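Local coordinates for beta-microseminoprotein (Homo sapiens, PDB 3IX0), which is secreted into seminal plasma, forms a homodimer by edge-to-edge association, interacts with PI16 and probably binds immunoglobulin, at residues B[2-7]-B[44-49]; B[37-42]-B[50-55]; B[63-68]-B[76-81]. All coordinates share one frame; numbering follows the deposited sequence.

Interaction 1: residues B[2-7]-B[44-49]; sequences CYFIPN and ETEISC
Tyr3 and Cys49 project from the same side of the antiparallel pair made by 2-7 and 44-49, and the tyrosine ring lies across the cysteine. Cys49 CB sits over one ring face, displaced toward its rim, 3.6 Å from Tyr3 CZ. The ring owes this place to its first torsion, which sets CG between the backbone N and the carbonyl carbon (chi1 66°). Cys49 SG comes in obliquely, 3.5 Å from Tyr3 OH, adding a sulfur-aromatic contact.

The reverse side of the sheet carries Phe4 and Ser48 in a similar relation: Ser48 CB is held against one face of the phenylalanine ring, 3.4 Å from Phe4 CE1, as a CH-pi contact. The Glu46 carboxylate meets this ring obliquely, its plane turned 44° from that of the ring, with OE1 3.7 Å from Phe4 CD1. Ile5 and Ile47 stand on the Tyr3 side, where Ile5 CG1 comes 4.1 Å from Ile47 CB.

Reciprocal backbone bonds join Tyr3 with Cys49 and Ile5 with Ile47, the shortest being Ile47 N to Ile5 O at 2.8 Å. Beyond Pro6, Asn7 closes the end of the pair. Its CG is anti to the backbone N (chi1 179°), and ND2 reaches Glu44 O at 3.1 Å from above the carbonyl plane. ND2 also bonds to Tyr43 O and Arg16 O, while OD1 accepts from Gly9 N, fixing the amide flip.

Tyr3 and Phe4 also pair in an antiparallel ladder with a strand of the second subunit, carrying the sheet across the dimer. Main-chain bonds and C-H groups against ring faces thus hold the two segments together without a salt bridge between them, and the asparagine amide ties the end to the neighbouring chain at Gly9, Arg16 and Tyr43.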
loop_
_atom_site.group_PDB
_atom_site.type_symbol
_atom_site.label_atom_id
_atom_site.label_comp_id
_atom_site.label_asym_id
_atom_site.label_seq_id
_atom_site.Cartn_x
_atom_site.Cartn_y
_atom_site.Cartn_z
ATOM N N CYS B 2 -0.854 -1.142 -2.780
ATOM C CA CYS B 2 -0.445 -2.109 -3.784
ATOM C C CYS B 2 -1.671 -2.802 -4.350
ATOM O O CYS B 2 -2.698 -2.902 -3.684
ATOM C CB CYS B 2 0.487 -3.166 -3.171
ATOM S SG CYS B 2 1.917 -2.551 -2.174
ATOM N N TYR B 3 -1.569 -3.262 -5.588
ATOM C CA TYR B 3 -2.535 -4.220 -6.098
ATOM C C TYR B 3 -1.818 -5.518 -6.400
ATOM O O TYR B 3 -0.615 -5.515 -6.611
ATOM C CB TYR B 3 -3.332 -3.696 -7.315
ATOM C CG TYR B 3 -2.560 -3.444 -8.605
ATOM C CD1 TYR B 3 -2.162 -4.495 -9.413
ATOM C CD2 TYR B 3 -2.277 -2.142 -9.042
ATOM C CE1 TYR B 3 -1.483 -4.278 -10.611
ATOM C CE2 TYR B 3 -1.591 -1.912 -10.239
ATOM C CZ TYR B 3 -1.198 -2.989 -11.012
ATOM O OH TYR B 3 -0.523 -2.800 -12.190
ATOM N N PHE B 4 -2.573 -6.618 -6.372
ATOM C CA PHE B 4 -2.093 -7.945 -6.725
ATOM C C PHE B 4 -3.086 -8.564 -7.707
ATOM O O PHE B 4 -4.285 -8.632 -7.432
ATOM C CB PHE B 4 -1.987 -8.841 -5.492
ATOM C CG PHE B 4 -0.958 -8.393 -4.490
ATOM C CD1 PHE B 4 0.231 -9.095 -4.333
ATOM C CD2 PHE B 4 -1.183 -7.283 -3.697
ATOM C CE1 PHE B 4 1.184 -8.682 -3.405
ATOM C CE2 PHE B 4 -0.244 -6.872 -2.765
ATOM C CZ PHE B 4 0.940 -7.571 -2.623
ATOM N N ILE B 5 -2.587 -9.000 -8.856
ATOM C CA ILE B 5 -3.418 -9.628 -9.867
ATOM C C ILE B 5 -2.742 -10.917 -10.284
ATOM O O ILE B 5 -1.543 -11.116 -10.033
ATOM C CB ILE B 5 -3.578 -8.742 -11.115
ATOM C CG1 ILE B 5 -2.200 -8.289 -11.593
ATOM C CG2 ILE B 5 -4.471 -7.556 -10.811
ATOM C CD1 ILE B 5 -2.190 -7.571 -12.937
ATOM N N PRO B 6 -3.510 -11.801 -10.922
ATOM C CA PRO B 6 -2.990 -13.089 -11.378
ATOM C C PRO B 6 -1.874 -12.873 -12.374
ATOM O O PRO B 6 -1.919 -11.906 -13.116
ATOM C CB PRO B 6 -4.186 -13.709 -12.114
ATOM C CG PRO B 6 -5.400 -13.004 -11.560
ATOM C CD PRO B 6 -4.934 -11.612 -11.253
ATOM N N ASN B 7 -0.882 -13.753 -12.375
ATOM C CA ASN B 7 0.087 -13.804 -13.453
ATOM C C ASN B 7 -0.379 -14.798 -14.534
ATOM O O ASN B 7 -0.354 -16.005 -14.334
ATOM C CB ASN B 7 1.455 -14.214 -12.917
ATOM C CG ASN B 7 2.489 -14.311 -14.014
ATOM O OD1 ASN B 7 2.280 -13.787 -15.099
ATOM N ND2 ASN B 7 3.610 -14.984 -13.740
ATOM N N GLU B 44 5.555 -16.190 -9.743
ATOM C CA GLU B 44 4.969 -17.364 -10.351
ATOM C C GLU B 44 3.469 -17.166 -10.578
ATOM O O GLU B 44 2.995 -17.234 -11.704
ATOM C CB GLU B 44 5.233 -18.564 -9.441
ATOM C CG GLU B 44 5.201 -19.902 -10.125
ATOM C CD GLU B 44 6.260 -20.032 -11.196
ATOM O OE1 GLU B 44 5.893 -20.285 -12.368
ATOM O OE2 GLU B 44 7.455 -19.881 -10.863
ATOM N N THR B 45 2.722 -16.871 -9.518
ATOM C CA THR B 45 1.274 -16.856 -9.639
ATOM C C THR B 45 0.624 -15.481 -9.582
ATOM O O THR B 45 -0.590 -15.371 -9.716
ATOM C CB THR B 45 0.632 -17.728 -8.554
ATOM O OG1 THR B 45 1.019 -17.228 -7.270
ATOM C CG2 THR B 45 1.101 -19.169 -8.706
ATOM N N GLU B 46 1.419 -14.434 -9.405
ATOM C CA GLU B 46 0.846 -13.108 -9.258
ATOM C C GLU B 46 1.801 -11.993 -9.652
ATOM O O GLU B 46 3.010 -12.186 -9.701
ATOM C CB GLU B 46 0.382 -12.889 -7.809
ATOM C CG GLU B 46 1.476 -13.018 -6.764
ATOM C CD GLU B 46 0.977 -12.708 -5.350
ATOM O OE1 GLU B 46 -0.253 -12.669 -5.134
ATOM O OE2 GLU B 46 1.817 -12.498 -4.452
ATOM N N ILE B 47 1.233 -10.823 -9.912
ATOM C CA ILE B 47 1.994 -9.618 -10.111
ATOM C C ILE B 47 1.461 -8.596 -9.124
ATOM O O ILE B 47 0.249 -8.422 -8.993
ATOM C CB ILE B 47 1.818 -9.067 -11.537
ATOM C CG1 ILE B 47 2.201 -10.122 -12.583
ATOM C CG2 ILE B 47 2.679 -7.818 -11.736
ATOM C CD1 ILE B 47 1.732 -9.766 -13.977
ATOM N N SER B 48 2.368 -7.929 -8.419
ATOM C CA SER B 48 1.986 -6.834 -7.556
ATOM C C SER B 48 2.647 -5.540 -8.040
ATOM O O SER B 48 3.776 -5.544 -8.511
ATOM C CB SER B 48 2.407 -7.124 -6.119
ATOM O OG SER B 48 3.819 -7.123 -6.012
ATOM N N CYS B 49 1.928 -4.439 -7.937
ATOM C CA CYS B 49 2.511 -3.125 -8.172
ATOM C C CYS B 49 2.155 -2.238 -6.991
ATOM O O CYS B 49 1.006 -2.243 -6.526
ATOM C CB CYS B 49 2.001 -2.523 -9.487
ATOM S SG CYS B 49 2.641 -3.412 -10.950
#

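Interaction 2: residues B[37-42]-B[50-55]; sequences CETCTC and CTLVST
Thr39 and Cys50 form an antiparallel hydrogen-bonded pair, each backbone N donating to the other's O; the Thr39 N to Cys50 O bond measures 2.8 Å. Glu38 and Thr51 follow as a non-hydrogen-bonded pair, and the ladder ends with Leu52 N giving an almost straight bond (177°) to Cys37 O, 2.8 Å away.

Among the side chains, Thr39 and Leu52 cross at about a right angle, with Leu52 CD2 3.6 Å from Thr39 CG2. The threonine turns its methyl to this contact because OG1 is anti to the backbone N (chi1 170°), where it bonds with Glu31 OE2. The other leucine branch, CD1, rests 3.7 Å from Glu38 C. Farther along, Val53 CG2 packs on Cys37 CB at 3.6 Å, beside the disulfide from Cys37 to Cys73.

Thr51 shapes the chain as it leaves the ladder: its OG1 accepts from Val53 N at 3.0 Å, an ST turn. A valine here removes that acceptor, so the Val53 amide would probably lose its mate and the turn that brings Val53 to Cys37 would be less firmly set.

The pairing is the open end of the beta hairpin built from strands 38-42 and 46-51, the central pair of a four-stranded antiparallel sheet in this Greek key protein.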
loop_
_atom_site.group_PDB
_atom_site.type_symbol
_atom_site.label_atom_id
_atom_site.label_comp_id
_atom_site.label_asym_id
_atom_site.label_seq_id
_atom_site.Cartn_x
_atom_site.Cartn_y
_atom_site.Cartn_z
ATOM N N CYS B 37 6.015 5.936 -11.429
ATOM C CA CYS B 37 6.333 5.940 -10.001
ATOM C C CYS B 37 5.742 4.736 -9.268
ATOM O O CYS B 37 5.150 4.880 -8.192
ATOM C CB CYS B 37 5.854 7.250 -9.369
ATOM S SG CYS B 37 6.716 8.698 -10.078
ATOM N N GLU B 38 5.899 3.549 -9.857
ATOM C CA GLU B 38 5.527 2.325 -9.170
ATOM C C GLU B 38 6.665 1.345 -9.150
ATOM O O GLU B 38 7.537 1.332 -10.030
ATOM C CB GLU B 38 4.308 1.657 -9.818
ATOM C CG GLU B 38 3.051 2.519 -9.838
ATOM C CD GLU B 38 1.916 1.867 -10.622
ATOM O OE1 GLU B 38 2.196 0.980 -11.439
ATOM O OE2 GLU B 38 0.740 2.238 -10.415
ATOM N N THR B 39 6.636 0.494 -8.139
ATOM C CA THR B 39 7.507 -0.659 -8.110
ATOM C C THR B 39 6.634 -1.914 -8.207
ATOM O O THR B 39 5.702 -2.110 -7.414
ATOM C CB THR B 39 8.421 -0.677 -6.854
ATOM O OG1 THR B 39 9.072 -1.946 -6.771
ATOM C CG2 THR B 39 7.618 -0.461 -5.564
ATOM N N CYS B 40 6.929 -2.740 -9.199
ATOM C CA CYS B 40 6.188 -3.968 -9.455
ATOM C C CYS B 40 7.071 -5.184 -9.258
ATOM O O CYS B 40 8.272 -5.125 -9.503
ATOM C CB CYS B 40 5.678 -3.978 -10.900
ATOM S SG CYS B 40 4.505 -2.691 -11.256
ATOM N N THR B 41 6.463 -6.300 -8.864
ATOM C CA THR B 41 7.185 -7.546 -8.698
ATOM C C THR B 41 6.467 -8.693 -9.388
ATOM O O THR B 41 5.260 -8.849 -9.257
ATOM C CB THR B 41 7.388 -7.876 -7.201
ATOM O OG1 THR B 41 7.954 -6.741 -6.533
ATOM C CG2 THR B 41 8.319 -9.091 -7.025
ATOM N N CYS B 42 7.223 -9.485 -10.141
ATOM C CA CYS B 42 6.676 -10.600 -10.882
ATOM C C CYS B 42 6.847 -11.905 -10.101
ATOM O O CYS B 42 7.955 -12.284 -9.766
ATOM C CB CYS B 42 7.396 -10.724 -12.220
ATOM S SG CYS B 42 7.146 -12.327 -13.031
ATOM N N CYS B 50 3.144 -1.497 -6.496
ATOM C CA CYS B 50 2.947 -0.615 -5.364
ATOM C C CYS B 50 3.428 0.779 -5.742
ATOM O O CYS B 50 4.426 0.929 -6.424
ATOM C CB CYS B 50 3.747 -1.107 -4.153
ATOM S SG CYS B 50 3.362 -2.758 -3.606
ATOM N N THR B 51 2.733 1.810 -5.277
ATOM C CA THR B 51 3.167 3.154 -5.583
ATOM C C THR B 51 4.441 3.498 -4.804
ATOM O O THR B 51 4.622 3.097 -3.650
ATOM C CB THR B 51 2.081 4.184 -5.269
ATOM O OG1 THR B 51 2.534 5.471 -5.696
ATOM C CG2 THR B 51 1.800 4.234 -3.771
ATOM N N LEU B 52 5.325 4.259 -5.423
ATOM C CA LEU B 52 6.440 4.804 -4.658
ATOM C C LEU B 52 6.116 6.171 -4.055
ATOM O O LEU B 52 6.912 6.725 -3.302
ATOM C CB LEU B 52 7.695 4.863 -5.518
ATOM C CG LEU B 52 8.159 3.453 -5.902
ATOM C CD1 LEU B 52 9.010 3.485 -7.164
ATOM C CD2 LEU B 52 8.889 2.792 -4.732
ATOM N N VAL B 53 4.944 6.716 -4.377
ATOM C CA VAL B 53 4.670 8.105 -4.009
ATOM C C VAL B 53 4.012 8.242 -2.644
ATOM O O VAL B 53 2.930 7.721 -2.416
ATOM C CB VAL B 53 3.780 8.829 -5.049
ATOM C CG1 VAL B 53 3.579 10.297 -4.638
ATOM C CG2 VAL B 53 4.395 8.728 -6.443
ATOM N N SER B 54 4.668 8.972 -1.747
ATOM C CA SER B 54 4.061 9.355 -0.488
ATOM C C SER B 54 3.282 10.681 -0.616
ATOM O O SER B 54 3.848 11.725 -0.940
ATOM C CB SER B 54 5.137 9.470 0.591
ATOM O OG SER B 54 4.552 9.305 1.857
ATOM N N THR B 55 1.982 10.625 -0.361
ATOM C CA THR B 55 1.101 11.787 -0.480
ATOM C C THR B 55 0.936 12.504 0.856
ATOM O O THR B 55 0.430 11.928 1.809
ATOM C CB THR B 55 -0.303 11.347 -0.964
ATOM O OG1 THR B 55 -0.160 10.551 -2.134
ATOM C CG2 THR B 55 -1.199 12.549 -1.278
#

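Interaction 3: residues B[63-68]-B[76-81]; sequences NCQRIF and IVVEKK
Gln65 and Lys80 are linked through the flat amide end of the glutamine: NE2 gives a weak hydrogen bond to a water, which in turn donates to Lys80 O at 2.9 Å. The guanidinium of Arg66 leads away from 76-81, with NH1 bonded to Pro56 O, and no aromatic ring enters the contact itself.

On the Gln65 side of the ladder the packing is aliphatic. Ile67 and Val78 cross at about a right angle, Ile67 CD1 touching Val78 CG2 at 3.7 Å, and Ile67 CB lies 4.0 Å from Ile76 CG1. The Ile76 branch gets there because CG1 stands between its backbone N and carbonyl carbon (chi1 57°). The extended Lys80 chain runs past Asn63 and brings CE 3.5 Å from Cys64 O, while NZ bonds to Lys61 O and Asp62 O.

Reciprocal bonds join Gln65 with Val78 and Ile67 with Ile76. At the far end Asn63 O accepts from Lys80 N at 2.8 Å and from a second water at 2.6 Å; this water also accepts from Lys81 N, so the carbonyl is gripped twice.

The two segments belong to the hairpin of strands 64-69 and 74-79. Val77 and Glu79 bond through their backbones to Cys87 and Lys85, next to the Cys64-Cys87 disulfide, and Val77 packs on Pro56 of strand 55-58.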
loop_
_atom_site.group_PDB
_atom_site.type_symbol
_atom_site.label_atom_id
_atom_site.label_comp_id
_atom_site.label_asym_id
_atom_site.label_seq_id
_atom_site.Cartn_x
_atom_site.Cartn_y
_atom_site.Cartn_z
ATOM N N ASN B 63 -2.599 28.110 3.729
ATOM C CA ASN B 63 -1.409 28.844 3.329
ATOM C C ASN B 63 -0.399 28.050 2.486
ATOM O O ASN B 63 0.524 28.633 1.920
ATOM C CB ASN B 63 -0.745 29.421 4.573
ATOM C CG ASN B 63 -1.662 30.351 5.331
ATOM O OD1 ASN B 63 -2.114 31.360 4.790
ATOM N ND2 ASN B 63 -1.951 30.018 6.592
ATOM N N CYS B 64 -0.604 26.736 2.384
ATOM C CA CYS B 64 0.347 25.848 1.732
ATOM C C CYS B 64 -0.329 24.966 0.696
ATOM O O CYS B 64 -1.509 24.667 0.794
ATOM C CB CYS B 64 1.030 24.938 2.763
ATOM S SG CYS B 64 1.877 25.781 4.106
ATOM N N GLN B 65 0.436 24.519 -0.284
ATOM C CA GLN B 65 -0.092 23.638 -1.291
ATOM C C GLN B 65 0.913 22.511 -1.527
ATOM O O GLN B 65 2.110 22.674 -1.279
ATOM C CB GLN B 65 -0.346 24.405 -2.605
ATOM C CG GLN B 65 0.919 24.868 -3.301
ATOM C CD GLN B 65 0.654 25.755 -4.528
ATOM O OE1 GLN B 65 -0.340 25.594 -5.231
ATOM N NE2 GLN B 65 1.567 26.680 -4.788
ATOM N N ARG B 66 0.432 21.375 -2.015
ATOM C CA ARG B 66 1.337 20.303 -2.416
ATOM C C ARG B 66 1.522 20.308 -3.930
ATOM O O ARG B 66 0.588 20.552 -4.694
ATOM C CB ARG B 66 0.831 18.938 -1.937
ATOM C CG ARG B 66 -0.418 18.420 -2.663
ATOM C CD ARG B 66 -1.059 17.284 -1.883
ATOM N NE ARG B 66 -2.263 16.779 -2.533
ATOM C CZ ARG B 66 -3.268 16.177 -1.898
ATOM N NH1 ARG B 66 -3.228 16.002 -0.581
ATOM N NH2 ARG B 66 -4.322 15.751 -2.584
ATOM N N ILE B 67 2.746 20.058 -4.367
ATOM C CA ILE B 67 3.035 20.063 -5.783
ATOM C C ILE B 67 3.798 18.770 -6.103
ATOM O O ILE B 67 4.791 18.437 -5.452
ATOM C CB ILE B 67 3.867 21.302 -6.179
ATOM C CG1 ILE B 67 3.167 22.593 -5.752
ATOM C CG2 ILE B 67 4.157 21.278 -7.672
ATOM C CD1 ILE B 67 4.006 23.863 -6.010
ATOM N N PHE B 68 3.318 18.041 -7.098
ATOM C CA PHE B 68 3.882 16.750 -7.450
ATOM C C PHE B 68 5.089 16.935 -8.352
ATOM O O PHE B 68 5.018 17.685 -9.307
ATOM C CB PHE B 68 2.833 15.906 -8.189
ATOM C CG PHE B 68 3.321 14.534 -8.565
ATOM C CD1 PHE B 68 3.855 13.692 -7.605
ATOM C CD2 PHE B 68 3.248 14.088 -9.877
ATOM C CE1 PHE B 68 4.315 12.433 -7.946
ATOM C CE2 PHE B 68 3.697 12.833 -10.214
ATOM C CZ PHE B 68 4.236 12.005 -9.247
ATOM N N ILE B 76 6.401 18.031 -3.021
ATOM C CA ILE B 76 6.881 19.039 -2.104
ATOM C C ILE B 76 5.648 19.762 -1.567
ATOM O O ILE B 76 4.576 19.712 -2.174
ATOM C CB ILE B 76 7.853 20.021 -2.781
ATOM C CG1 ILE B 76 7.207 20.689 -3.997
ATOM C CG2 ILE B 76 9.130 19.292 -3.195
ATOM C CD1 ILE B 76 7.891 21.991 -4.410
ATOM N N VAL B 77 5.792 20.388 -0.411
ATOM C CA VAL B 77 4.694 21.131 0.197
ATOM C C VAL B 77 5.211 22.503 0.574
ATOM O O VAL B 77 6.129 22.629 1.385
ATOM C CB VAL B 77 4.143 20.453 1.441
ATOM C CG1 VAL B 77 2.982 21.254 1.987
ATOM C CG2 VAL B 77 3.720 18.999 1.113
ATOM N N VAL B 78 4.607 23.525 -0.027
ATOM C CA VAL B 78 5.199 24.845 -0.053
ATOM C C VAL B 78 4.166 25.943 0.147
ATOM O O VAL B 78 2.966 25.728 0.016
ATOM C CB VAL B 78 5.956 25.062 -1.374
ATOM C CG1 VAL B 78 7.122 24.097 -1.473
ATOM C CG2 VAL B 78 5.036 24.868 -2.568
ATOM N N GLU B 79 4.648 27.125 0.491
ATOM C CA GLU B 79 3.773 28.261 0.705
ATOM C C GLU B 79 3.146 28.727 -0.608
ATOM O O GLU B 79 3.833 28.843 -1.635
ATOM C CB GLU B 79 4.550 29.399 1.357
ATOM C CG GLU B 79 4.887 29.142 2.815
ATOM C CD GLU B 79 5.634 30.306 3.469
ATOM O OE1 GLU B 79 5.707 31.411 2.878
ATOM O OE2 GLU B 79 6.145 30.109 4.586
ATOM N N LYS B 80 1.838 28.978 -0.563
ATOM C CA LYS B 80 1.131 29.546 -1.710
ATOM C C LYS B 80 1.719 30.889 -2.155
ATOM O O LYS B 80 1.946 31.110 -3.355
ATOM C CB LYS B 80 -0.361 29.670 -1.422
ATOM C CG LYS B 80 -1.079 28.315 -1.292
ATOM C CD LYS B 80 -2.553 28.524 -0.991
ATOM C CE LYS B 80 -3.310 27.212 -0.872
ATOM N NZ LYS B 80 -4.675 27.428 -0.295
ATOM N N LYS B 81 2.003 31.763 -1.194
ATOM C CA LYS B 81 2.510 33.098 -1.515
ATOM C C LYS B 81 3.959 33.069 -1.990
ATOM O O LYS B 81 4.458 34.063 -2.500
ATOM C CB LYS B 81 2.370 34.042 -0.326
ATOM C CG LYS B 81 3.361 33.764 0.771
ATOM C CD LYS B 81 2.951 34.447 2.056
ATOM C CE LYS B 81 4.087 34.422 3.069
ATOM N NZ LYS B 81 4.054 35.637 3.913
HETATM O O HOH W 1 1.172 31.164 1.551
HETATM O O HOH W 2 1.219 29.231 -5.446
#

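Overall arrangement
Interactions 1 and 2 share strand 46-51 and lie side by side in one four-stranded sheet, their centres 13 Å apart. Two disulfides stitch them together: Cys49 of interaction 1 to Cys40 of interaction 2, and Cys2 to Cys50. Interaction 3 belongs to a separate two-stranded sheet, its centre about 35 Å from that of interaction 1, on the opposite side of the chain's centre. Interaction 2 bridges the gap, with Val53 CG2 4.0 Å from Phe68 CE1 and Cys37 SG 4.2 Å from Phe68 CZ. Of the three, interaction 1 alone also meets the second subunit.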